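Type II restriction enzyme MunI (Mycoplasma, PDB 1D02) recognises the double-stranded DNA sequence 5'-CAATTG-3' as a homodimer and cleaves each strand after the first C, leaving fragments with 5'-phosphates. Local coordinates at residues Y28-A33 with K188-F193. The protein carries 1 engineered substitution. Residues are numbered along the deposited sequence; the frame is centred on the assembly and turned at random.
Sequences YNVFNA and KLVQHF
Phe31 pushes its ring into a hollow on helix 186-197 formed by Leu189, Val190 and Phe193. The far rim of the ring, CE1, CZ and CE2, makes the closest contacts, and one face meets Val190. Leu189 meets the rim at CE1: Leu189 CD2 lies 3.7 Å from Phe31 CE1, with CG almost as near, and the two side chains cross at about a right angle. Val190 CG2 sits over one face, 4.3 Å from the centroid of the Phe31 ring, in a CH-pi contact displaced toward the rim. Phe193 closes the hollow past the tip of the ring. Phe193 CB lies near the plane of the Phe31 ring, 4.0 Å from Phe31 CZ. The edge of the Phe31 ring is turned toward the face of the Phe193 ring in an offset edge-to-face pair, with planes at 86°. In Phe193, CG is anti to the backbone N (chi1 168°), which sets the ring beside CE2 of Phe31.

A smaller bump lies one residue earlier on helix 27-34. Val30 CG1 points between Leu189 and Val190. It presses on Val190 CG2 at 3.4 Å, tighter than usual van der Waals contact. Val190 CG2 is thus shared by Val30 and the Phe31 face. From Leu189 CD2, Val30 CG1 stands 4.2 Å away.

The axes of segments 28-33 and 188-193 pass 10.4 Å apart at a crossing angle of -58°. All five side chains are buried, and the interface between the two segments is apolar. Helix 12-21 adds Leu15 against Val30 and Trp12 against Val190. Leu189 also touches Phe178 and Trp180 of strand 177-180. This is oblique helix-helix packing in the hydrophobic core of an alpha/beta PD-(D/E)XK nuclease, joining an early helix to the C-terminal helix beside an outermost strand of the chain's mixed sheet.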
loop_
_atom_site.group_PDB
_atom_site.type_symbol
_atom_site.label_atom_id
_atom_site.label_comp_id
_atom_site.label_asym_id
_atom_site.label_seq_id
_atom_site.Cartn_x
_atom_site.Cartn_y
_atom_site.Cartn_z
ATOM N N TYR D 28 13.612 -17.784 7.056
ATOM C CA TYR D 28 14.796 -17.581 7.874
ATOM C C TYR D 28 15.794 -18.731 7.869
ATOM O O TYR D 28 16.997 -18.498 7.624
ATOM C CB TYR D 28 14.382 -17.240 9.305
ATOM C CG TYR D 28 13.418 -16.085 9.335
ATOM C CD1 TYR D 28 12.027 -16.292 9.380
ATOM C CD2 TYR D 28 13.886 -14.785 9.267
ATOM C CE1 TYR D 28 11.137 -15.192 9.356
ATOM C CE2 TYR D 28 13.026 -13.707 9.248
ATOM C CZ TYR D 28 11.666 -13.904 9.289
ATOM O OH TYR D 28 10.856 -12.792 9.240
ATOM N N ASN D 29 15.359 -19.961 8.134
ATOM C CA ASN D 29 16.390 -21.008 8.136
ATOM C C ASN D 29 16.936 -21.293 6.730
ATOM O O ASN D 29 18.104 -21.638 6.572
ATOM C CB ASN D 29 15.950 -22.290 8.905
ATOM C CG ASN D 29 14.724 -22.989 8.326
ATOM O OD1 ASN D 29 14.189 -22.630 7.286
ATOM N ND2 ASN D 29 14.289 -24.040 9.023
ATOM N N VAL D 30 16.118 -21.063 5.716
ATOM C CA VAL D 30 16.535 -21.255 4.328
ATOM C C VAL D 30 17.630 -20.230 3.970
ATOM O O VAL D 30 18.710 -20.597 3.474
ATOM C CB VAL D 30 15.316 -21.096 3.369
ATOM C CG1 VAL D 30 15.756 -20.802 1.925
ATOM C CG2 VAL D 30 14.458 -22.376 3.411
ATOM N N PHE D 31 17.386 -18.946 4.229
ATOM C CA PHE D 31 18.419 -17.983 3.874
ATOM C C PHE D 31 19.637 -18.072 4.789
ATOM O O PHE D 31 20.760 -17.850 4.327
ATOM C CB PHE D 31 17.860 -16.550 3.843
ATOM C CG PHE D 31 17.259 -16.182 2.513
ATOM C CD1 PHE D 31 15.882 -16.017 2.362
ATOM C CD2 PHE D 31 18.080 -16.041 1.386
ATOM C CE1 PHE D 31 15.344 -15.718 1.122
ATOM C CE2 PHE D 31 17.535 -15.743 0.137
ATOM C CZ PHE D 31 16.165 -15.581 0.010
ATOM N N ASN D 32 19.436 -18.376 6.073
ATOM C CA ASN D 32 20.585 -18.513 6.970
ATOM C C ASN D 32 21.471 -19.646 6.464
ATOM O O ASN D 32 22.701 -19.540 6.478
ATOM C CB ASN D 32 20.130 -18.815 8.404
ATOM C CG ASN D 32 19.628 -17.586 9.121
ATOM O OD1 ASN D 32 18.787 -17.669 10.032
ATOM N ND2 ASN D 32 20.167 -16.435 8.754
ATOM N N ALA D 33 20.866 -20.732 6.004
ATOM C CA ALA D 33 21.688 -21.834 5.512
ATOM C C ALA D 33 22.437 -21.454 4.241
ATOM O O ALA D 33 23.648 -21.673 4.124
ATOM C CB ALA D 33 20.822 -23.082 5.243
ATOM N N LYS D 188 13.689 -22.685 -4.588
ATOM C CA LYS D 188 12.991 -21.771 -5.478
ATOM C C LYS D 188 12.988 -20.332 -4.936
ATOM O O LYS D 188 13.136 -19.380 -5.702
ATOM C CB LYS D 188 11.554 -22.262 -5.663
ATOM C CG LYS D 188 10.742 -21.440 -6.623
ATOM C CD LYS D 188 10.603 -22.139 -7.969
ATOM C CE LYS D 188 9.436 -21.533 -8.761
ATOM N NZ LYS D 188 8.057 -21.928 -8.247
ATOM N N LEU D 189 12.798 -20.194 -3.625
ATOM C CA LEU D 189 12.794 -18.892 -2.959
ATOM C C LEU D 189 14.162 -18.223 -3.144
ATOM O O LEU D 189 14.250 -17.059 -3.550
ATOM C CB LEU D 189 12.499 -19.058 -1.454
ATOM C CG LEU D 189 12.666 -17.808 -0.582
ATOM C CD1 LEU D 189 11.586 -16.793 -0.925
ATOM C CD2 LEU D 189 12.592 -18.200 0.909
ATOM N N VAL D 190 15.216 -18.969 -2.860
ATOM C CA VAL D 190 16.566 -18.418 -2.982
ATOM C C VAL D 190 16.914 -18.127 -4.447
ATOM O O VAL D 190 17.560 -17.106 -4.747
ATOM C CB VAL D 190 17.646 -19.365 -2.335
ATOM C CG1 VAL D 190 19.035 -18.733 -2.462
ATOM C CG2 VAL D 190 17.344 -19.577 -0.835
ATOM N N GLN D 191 16.465 -18.976 -5.371
ATOM C CA GLN D 191 16.762 -18.743 -6.786
ATOM C C GLN D 191 16.179 -17.406 -7.233
ATOM O O GLN D 191 16.789 -16.705 -8.038
ATOM C CB GLN D 191 16.226 -19.874 -7.669
ATOM C CG GLN D 191 16.991 -21.185 -7.477
ATOM C CD GLN D 191 16.420 -22.328 -8.294
ATOM O OE1 GLN D 191 15.180 -22.446 -8.386
ATOM N NE2 GLN D 191 17.221 -23.137 -8.827
ATOM N N HIS D 192 15.013 -17.027 -6.707
ATOM C CA HIS D 192 14.438 -15.739 -7.104
ATOM C C HIS D 192 15.390 -14.620 -6.686
ATOM O O HIS D 192 15.720 -13.741 -7.484
ATOM C CB HIS D 192 13.068 -15.523 -6.455
ATOM C CG HIS D 192 12.368 -14.288 -6.935
ATOM N ND1 HIS D 192 12.642 -13.031 -6.438
ATOM C CD2 HIS D 192 11.454 -14.112 -7.921
ATOM C CE1 HIS D 192 11.932 -12.134 -7.103
ATOM N NE2 HIS D 192 11.208 -12.765 -8.010
ATOM N N PHE D 193 15.811 -14.636 -5.426
ATOM C CA PHE D 193 16.745 -13.628 -4.926
ATOM C C PHE D 193 18.054 -13.674 -5.740
ATOM O O PHE D 193 18.533 -12.661 -6.236
ATOM C CB PHE D 193 17.089 -13.918 -3.460
ATOM C CG PHE D 193 18.259 -13.123 -2.945
ATOM C CD1 PHE D 193 18.126 -11.773 -2.639
ATOM C CD2 PHE D 193 19.508 -13.737 -2.777
ATOM C CE1 PHE D 193 19.223 -11.034 -2.168
ATOM C CE2 PHE D 193 20.607 -13.016 -2.310
ATOM C CZ PHE D 193 20.464 -11.657 -2.003
#